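Local coordinates for protein phospholipase C-beta (PLC-beta) (Sepia officinalis, PDB 3QR0) that belongs to the phospholipase C-beta family and joins PH, EF-hand-like, TIM-barrel and C2 regions in one chain that holds a calcium ion, at residues A[16-20]-A[21-25]; A[122-126]-A[127-131]; A[170-174]-A[175-179]. One frame throughout, in Å; residues are numbered along the deposited sequence.

Interaction 1. Residues A[16-20]-A[21-25]; sequences PKVPE and QLIKG
The carbonyl oxygen of Pro19 is shared by two amides of the short helix that starts behind it. Ile23 N donates to Pro19 O at 3.2 Å, in the carbonyl plane and with an N-H...O angle of 155°, as the first turn of an alpha-helix requires. Leu22 N lies at 3.0 Å from Pro19 O, but its bond is bent to 130° and weak. Lys24 N meets Glu20 O at 2.9 Å in a nearly straight bond. Pro19 holds the N-cap position, but its ring has no polar atom to cap with. The side chains of the incoming loop fold against the helix. The CG1 branch of Val18, anti to its own amide nitrogen, packs at 3.7 Å on Ile23 CG1, and the same methyl reaches Leu22 CB at 3.9 Å. Ile23 CD1 touches Val18 O and Glu20 OE2, about a right angle apart around it. The ring of Pro19 runs alongside Leu22, both pointing the same way, and Pro19 CD lies 4.1 Å from Leu22 CG. At the far end Gly25 leaves the helix with positive phi, and the lysine before it bends at its last two torsions so that Lys24 NZ donates a hydrogen bond to Gly25 O at 3.0 Å. Within the PH domain this short helix leads into strand 26-31: Leu22 settles on Trp133 of helix 127-141 and on Val45 of strand 39-45, Pro19 touches Glu136 and Tyr140 of the same long helix, and Gln21 NE2 binds Asp26.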
loop_
_atom_site.group_PDB
_atom_site.type_symbol
_atom_site.label_atom_id
_atom_site.label_comp_id
_atom_site.label_asym_id
_atom_site.label_seq_id
_atom_site.Cartn_x
_atom_site.Cartn_y
_atom_site.Cartn_z
ATOM N N PRO A 16 2.712 -11.986 13.731
ATOM C CA PRO A 16 4.040 -11.843 14.334
ATOM C C PRO A 16 4.271 -12.821 15.487
ATOM O O PRO A 16 3.374 -13.042 16.301
ATOM C CB PRO A 16 4.036 -10.407 14.853
ATOM C CG PRO A 16 3.096 -9.703 13.982
ATOM C CD PRO A 16 2.019 -10.688 13.657
ATOM N N LYS A 17 5.462 -13.407 15.517
ATOM C CA LYS A 17 5.873 -14.312 16.580
ATOM C C LYS A 17 7.150 -13.742 17.180
ATOM O O LYS A 17 8.199 -13.784 16.546
ATOM C CB LYS A 17 6.114 -15.714 16.015
ATOM C CG LYS A 17 6.486 -16.742 17.063
ATOM C CD LYS A 17 6.298 -18.156 16.548
ATOM C CE LYS A 17 6.657 -19.171 17.615
ATOM N NZ LYS A 17 6.155 -20.533 17.282
ATOM N N VAL A 18 7.047 -13.176 18.381
ATOM C CA VAL A 18 8.147 -12.409 18.962
ATOM C C VAL A 18 8.948 -13.286 19.913
ATOM O O VAL A 18 8.406 -13.757 20.903
ATOM C CB VAL A 18 7.636 -11.167 19.722
ATOM C CG1 VAL A 18 8.803 -10.330 20.244
ATOM C CG2 VAL A 18 6.748 -10.323 18.825
ATOM N N PRO A 19 10.243 -13.511 19.616
ATOM C CA PRO A 19 11.063 -14.335 20.506
ATOM C C PRO A 19 11.115 -13.785 21.925
ATOM O O PRO A 19 11.095 -12.567 22.111
ATOM C CB PRO A 19 12.461 -14.259 19.875
ATOM C CG PRO A 19 12.232 -13.885 18.468
ATOM C CD PRO A 19 11.012 -13.033 18.454
ATOM N N GLU A 20 11.195 -14.677 22.912
ATOM C CA GLU A 20 11.326 -14.261 24.310
ATOM C C GLU A 20 12.485 -13.274 24.518
ATOM O O GLU A 20 12.393 -12.381 25.359
ATOM C CB GLU A 20 11.492 -15.479 25.231
ATOM C CG GLU A 20 10.174 -16.102 25.674
ATOM C CD GLU A 20 9.446 -15.256 26.710
ATOM O OE1 GLU A 20 10.003 -15.052 27.814
ATOM O OE2 GLU A 20 8.320 -14.799 26.422
ATOM N N GLN A 21 13.558 -13.436 23.743
ATOM C CA GLN A 21 14.715 -12.539 23.791
ATOM C C GLN A 21 14.332 -11.077 23.549
ATOM O O GLN A 21 14.820 -10.193 24.247
ATOM C CB GLN A 21 15.765 -12.967 22.761
ATOM C CG GLN A 21 17.055 -12.142 22.783
ATOM C CD GLN A 21 18.010 -12.512 21.658
ATOM O OE1 GLN A 21 17.959 -13.618 21.124
ATOM N NE2 GLN A 21 18.889 -11.579 21.292
ATOM N N LEU A 22 13.466 -10.830 22.564
ATOM C CA LEU A 22 13.040 -9.464 22.241
ATOM C C LEU A 22 11.992 -8.938 23.219
ATOM O O LEU A 22 11.902 -7.728 23.434
ATOM C CB LEU A 22 12.495 -9.353 20.809
ATOM C CG LEU A 22 13.358 -9.817 19.624
ATOM C CD1 LEU A 22 13.181 -8.865 18.448
ATOM C CD2 LEU A 22 14.836 -9.968 19.977
ATOM N N ILE A 23 11.203 -9.844 23.793
ATOM C CA ILE A 23 10.213 -9.490 24.811
ATOM C C ILE A 23 10.904 -9.045 26.101
ATOM O O ILE A 23 10.523 -8.040 26.706
ATOM C CB ILE A 23 9.256 -10.677 25.093
ATOM C CG1 ILE A 23 8.364 -10.926 23.873
ATOM C CG2 ILE A 23 8.393 -10.413 26.326
ATOM C CD1 ILE A 23 7.455 -12.122 24.012
ATOM N N LYS A 24 11.916 -9.805 26.513
ATOM C CA LYS A 24 12.771 -9.433 27.633
ATOM C C LYS A 24 13.561 -8.167 27.288
ATOM O O LYS A 24 13.614 -7.221 28.073
ATOM C CB LYS A 24 13.732 -10.580 27.960
ATOM C CG LYS A 24 14.892 -10.207 28.864
ATOM C CD LYS A 24 15.836 -11.382 29.063
ATOM C CE LYS A 24 16.810 -11.555 27.904
ATOM N NZ LYS A 24 17.809 -10.462 27.831
ATOM N N GLY A 25 14.185 -8.175 26.115
ATOM C CA GLY A 25 14.867 -7.001 25.594
ATOM C C GLY A 25 16.368 -7.141 25.604
ATOM O O GLY A 25 16.918 -8.004 26.284
#

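Interaction 2. Residues A[122-126]-A[127-131]; sequences LVAEN and SSVAK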
loop_
_atom_site.group_PDB
_atom_site.type_symbol
_atom_site.label_atom_id
_atom_site.label_comp_id
_atom_site.label_asym_id
_atom_site.label_seq_id
_atom_site.Cartn_x
_atom_site.Cartn_y
_atom_site.Cartn_z
ATOM N N LEU A 122 21.257 2.948 16.853
ATOM C CA LEU A 122 21.564 2.082 17.989
ATOM C C LEU A 122 22.869 1.336 17.772
ATOM O O LEU A 122 23.225 1.046 16.632
ATOM C CB LEU A 122 20.453 1.053 18.166
ATOM C CG LEU A 122 19.044 1.604 18.354
ATOM C CD1 LEU A 122 18.015 0.484 18.246
ATOM C CD2 LEU A 122 18.947 2.317 19.691
ATOM N N VAL A 123 23.569 1.031 18.871
ATOM C CA VAL A 123 24.722 0.130 18.848
ATOM C C VAL A 123 24.407 -1.060 19.754
ATOM O O VAL A 123 24.149 -0.879 20.946
ATOM C CB VAL A 123 26.007 0.825 19.343
ATOM C CG1 VAL A 123 27.219 -0.107 19.202
ATOM C CG2 VAL A 123 26.238 2.138 18.590
ATOM N N ALA A 124 24.395 -2.264 19.182
ATOM C CA ALA A 124 24.188 -3.496 19.950
ATOM C C ALA A 124 25.496 -3.913 20.622
ATOM O O ALA A 124 26.546 -3.357 20.322
ATOM C CB ALA A 124 23.684 -4.616 19.043
ATOM N N GLU A 125 25.423 -4.893 21.523
ATOM C CA GLU A 125 26.617 -5.422 22.196
ATOM C C GLU A 125 27.460 -6.296 21.270
ATOM O O GLU A 125 28.651 -6.488 21.513
ATOM C CB GLU A 125 26.232 -6.254 23.419
ATOM C CG GLU A 125 25.728 -5.459 24.609
ATOM C CD GLU A 125 25.074 -6.353 25.644
ATOM O OE1 GLU A 125 24.110 -7.066 25.281
ATOM O OE2 GLU A 125 25.522 -6.348 26.809
ATOM N N ASN A 126 26.833 -6.852 20.238
ATOM C CA ASN A 126 27.532 -7.694 19.266
ATOM C C ASN A 126 26.769 -7.766 17.945
ATOM O O ASN A 126 25.678 -7.206 17.819
ATOM C CB ASN A 126 27.790 -9.098 19.844
ATOM C CG ASN A 126 26.512 -9.839 20.199
ATOM O OD1 ASN A 126 25.629 -10.025 19.361
ATOM N ND2 ASN A 126 26.412 -10.270 21.449
ATOM N N SER A 127 27.352 -8.455 16.966
ATOM C CA SER A 127 26.794 -8.507 15.620
ATOM C C SER A 127 25.559 -9.402 15.528
ATOM O O SER A 127 24.656 -9.116 14.750
ATOM C CB SER A 127 27.861 -8.954 14.611
ATOM O OG SER A 127 28.218 -10.311 14.802
ATOM N N SER A 128 25.512 -10.464 16.328
ATOM C CA SER A 128 24.369 -11.382 16.319
ATOM C C SER A 128 23.078 -10.722 16.811
ATOM O O SER A 128 22.014 -10.938 16.237
ATOM C CB SER A 128 24.668 -12.619 17.165
ATOM O OG SER A 128 25.752 -13.338 16.610
ATOM N N VAL A 129 23.181 -9.930 17.873
ATOM C CA VAL A 129 22.039 -9.194 18.403
ATOM C C VAL A 129 21.525 -8.175 17.380
ATOM O O VAL A 129 20.322 -8.074 17.158
ATOM C CB VAL A 129 22.392 -8.474 19.732
ATOM C CG1 VAL A 129 21.279 -7.521 20.144
ATOM C CG2 VAL A 129 22.669 -9.497 20.841
ATOM N N ALA A 130 22.436 -7.434 16.753
ATOM C CA ALA A 130 22.061 -6.455 15.730
ATOM C C ALA A 130 21.324 -7.121 14.567
ATOM O O ALA A 130 20.315 -6.601 14.085
ATOM C CB ALA A 130 23.293 -5.704 15.219
ATOM N N LYS A 131 21.836 -8.264 14.124
ATOM C CA LYS A 131 21.231 -9.005 13.019
ATOM C C LYS A 131 19.855 -9.542 13.403
ATOM O O LYS A 131 18.885 -9.344 12.672
ATOM C CB LYS A 131 22.147 -10.152 12.571
ATOM C CG LYS A 131 21.646 -10.908 11.345
ATOM C CD LYS A 131 22.689 -11.899 10.844
ATOM C CE LYS A 131 22.151 -12.739 9.693
ATOM N NZ LYS A 131 23.142 -13.764 9.257
#
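The carboxamide of Asn126 has the side chain of Val129 to one side of its plane and CB of Ser128 to the other. Val129 CG2 lies off the OD1/ND2 edge and out of the plane, not over the face, 3.4 Å from Asn126 OD1 and 3.9 Å from Asn126 ND2, and the two side chains cross at about a right angle. Ser128 CB, likewise off the face, comes to 3.5 Å of Asn126 OD1. The oxygen itself faces the helix and takes the amide of Val129: N to OD1 is 2.9 Å, with the N-H...O angle at 167° and the donor almost in line with the side-chain carbonyl. With chi1 at 61°, Asn126 CG sits between the backbone nitrogen and the carbonyl carbon, and from there the amide oxygen can turn back over the first helical turn. This is a classical asparagine N-cap at the start of helix 127-141, the helix that follows the last strand of the PH-domain sheet and packs across one end of it. The backbone carbonyl of Asn126 opens the ordinary helical series only loosely, since Ala130 N reaches Asn126 O at 3.4 Å in a weak bond. On the inner side the strand and helix meet through methyl groups. Ala124 CB, directed at the helix, touches Val129 CG1 at 3.9 Å and Ala130 CB at 4.0 Å. Phe28 of strand 26-31 lies against Ala124 and Val106 of strand 105-110 against Ala130, while Ile99 borders the capping asparagine and Asp26 borders Val129.

Interaction 3. Residues A[170-174]-A[175-179]; sequences NKIPV and KAIQK
Ile177, with CG1 anti to its carbonyl carbon (chi1 -57°), and Ile172, with CG2 anti to its backbone nitrogen (chi1 -63°), bring one branch of each together: Ile172 CG2 stands 3.9 Å from Ile177 CG1, while the CG1 arm of Ile172 leads away, and the side chains cross at about a right angle. The site is the strand-to-helix step of an EF-hand-like unit, where strand 171-173 pairs antiparallel with strand 207-209 and runs directly into helix 174-181, as in paired EF-hands. The strand and helix directions differ by 51°. Pro173 is the N-cap residue. Its carbonyl oxygen takes Ala176 N at 3.0 Å, from well above the carbonyl plane, and Ile177 N more weakly at 3.3 Å. The proline ring closes over the same turn, its CG reaching Ala176 CB at 3.7 Å. One residue further, Gln178 N donates to Val174 O at 3.0 Å in a nearly straight hydrogen bond, the regular helical pattern. Leu195 of helix 185-198 covers both Val174 and Ile177, and Ile208 packs on Ile177 from the paired strand. The extended chain of Lys175 carries its ammonium group outward to a salt bridge with Glu60, which belongs to the PH region. Nearer the turn, Ile177 CG1 lies 3.6 Å from Pro173 O, the carbonyl oxygen that its own amide also reaches.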
loop_
_atom_site.group_PDB
_atom_site.type_symbol
_atom_site.label_atom_id
_atom_site.label_comp_id
_atom_site.label_asym_id
_atom_site.label_seq_id
_atom_site.Cartn_x
_atom_site.Cartn_y
_atom_site.Cartn_z
ATOM N N ASN A 170 3.378 -2.868 37.647
ATOM C CA ASN A 170 2.183 -3.700 37.496
ATOM C C ASN A 170 0.864 -2.928 37.631
ATOM O O ASN A 170 -0.137 -3.468 38.105
ATOM C CB ASN A 170 2.230 -4.882 38.477
ATOM C CG ASN A 170 3.402 -5.816 38.211
ATOM O OD1 ASN A 170 3.753 -6.083 37.059
ATOM N ND2 ASN A 170 4.007 -6.326 39.280
ATOM N N LYS A 171 0.868 -1.670 37.199
ATOM C CA LYS A 171 -0.326 -0.831 37.248
ATOM C C LYS A 171 -0.430 0.018 35.987
ATOM O O LYS A 171 0.580 0.493 35.464
ATOM C CB LYS A 171 -0.309 0.075 38.480
ATOM C CG LYS A 171 -0.443 -0.665 39.802
ATOM C CD LYS A 171 -0.329 0.275 40.992
ATOM C CE LYS A 171 -0.695 -0.434 42.287
ATOM N NZ LYS A 171 -0.601 0.464 43.473
ATOM N N ILE A 172 -1.660 0.205 35.514
ATOM C CA ILE A 172 -1.931 1.007 34.329
ATOM C C ILE A 172 -2.464 2.368 34.771
ATOM O O ILE A 172 -3.573 2.452 35.295
ATOM C CB ILE A 172 -2.972 0.329 33.407
ATOM C CG1 ILE A 172 -2.447 -1.010 32.874
ATOM C CG2 ILE A 172 -3.319 1.243 32.235
ATOM C CD1 ILE A 172 -2.448 -2.145 33.887
ATOM N N PRO A 173 -1.678 3.440 34.573
ATOM C CA PRO A 173 -2.173 4.753 34.995
ATOM C C PRO A 173 -3.341 5.239 34.130
ATOM O O PRO A 173 -3.327 5.052 32.911
ATOM C CB PRO A 173 -0.949 5.669 34.858
ATOM C CG PRO A 173 0.006 4.961 33.984
ATOM C CD PRO A 173 -0.329 3.501 33.985
ATOM N N VAL A 174 -4.349 5.833 34.769
ATOM C CA VAL A 174 -5.502 6.389 34.054
ATOM C C VAL A 174 -5.037 7.475 33.090
ATOM O O VAL A 174 -5.552 7.598 31.982
ATOM C CB VAL A 174 -6.552 6.983 35.025
ATOM C CG1 VAL A 174 -7.640 7.733 34.251
ATOM C CG2 VAL A 174 -7.161 5.889 35.893
ATOM N N LYS A 175 -4.057 8.260 33.535
ATOM C CA LYS A 175 -3.378 9.252 32.702
ATOM C C LYS A 175 -2.933 8.673 31.348
ATOM O O LYS A 175 -3.052 9.334 30.314
ATOM C CB LYS A 175 -2.167 9.799 33.472
ATOM C CG LYS A 175 -1.375 10.885 32.776
ATOM C CD LYS A 175 -0.391 11.526 33.748
ATOM C CE LYS A 175 0.492 12.547 33.069
ATOM N NZ LYS A 175 1.300 13.317 34.063
ATOM N N ALA A 176 -2.424 7.442 31.366
ATOM C CA ALA A 176 -1.939 6.781 30.153
ATOM C C ALA A 176 -3.092 6.371 29.234
ATOM O O ALA A 176 -2.967 6.433 28.014
ATOM C CB ALA A 176 -1.091 5.569 30.512
ATOM N N ILE A 177 -4.210 5.956 29.829
ATOM C CA ILE A 177 -5.393 5.560 29.068
ATOM C C ILE A 177 -5.962 6.761 28.317
ATOM O O ILE A 177 -6.267 6.669 27.131
ATOM C CB ILE A 177 -6.502 4.962 29.971
ATOM C CG1 ILE A 177 -5.971 3.764 30.767
ATOM C CG2 ILE A 177 -7.695 4.539 29.124
ATOM C CD1 ILE A 177 -6.960 3.197 31.753
ATOM N N GLN A 178 -6.086 7.891 29.010
ATOM C CA GLN A 178 -6.616 9.111 28.397
ATOM C C GLN A 178 -5.717 9.664 27.287
ATOM O O GLN A 178 -6.212 10.027 26.218
ATOM C CB GLN A 178 -6.879 10.185 29.459
ATOM C CG GLN A 178 -8.166 9.952 30.236
ATOM C CD GLN A 178 -8.323 10.876 31.428
ATOM O OE1 GLN A 178 -7.347 11.436 31.934
ATOM N NE2 GLN A 178 -9.560 11.035 31.890
ATOM N N LYS A 179 -4.406 9.718 27.529
ATOM C CA LYS A 179 -3.471 10.267 26.536
ATOM C C LYS A 179 -3.438 9.444 25.245
ATOM O O LYS A 179 -3.249 9.999 24.168
ATOM C CB LYS A 179 -2.052 10.412 27.105
ATOM C CG LYS A 179 -1.248 9.126 27.185
ATOM C CD LYS A 179 0.201 9.378 27.548
ATOM C CE LYS A 179 1.002 8.086 27.464
ATOM N NZ LYS A 179 2.346 8.209 28.081
#

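In the fold
Along the chain the three contacts follow in series, with no nesting or crossing, and each spans one entry into a helix. Interaction 1 takes the N-terminal loop into helix 20-24, just ahead of the first strand of the PH sheet. Interaction 2 turns the last strand of that sheet into helix 127-141, the helix on which interaction 1 rests; the two centres are about 15 Å apart. Interaction 3 starts helix 174-181 of the EF-hand-like region, its centre about 24 Å from that of interaction 1 and about 33 Å from that of interaction 2. A salt bridge from Lys179 to Asp61, beside a second lysine bridge, ties it to the PH region.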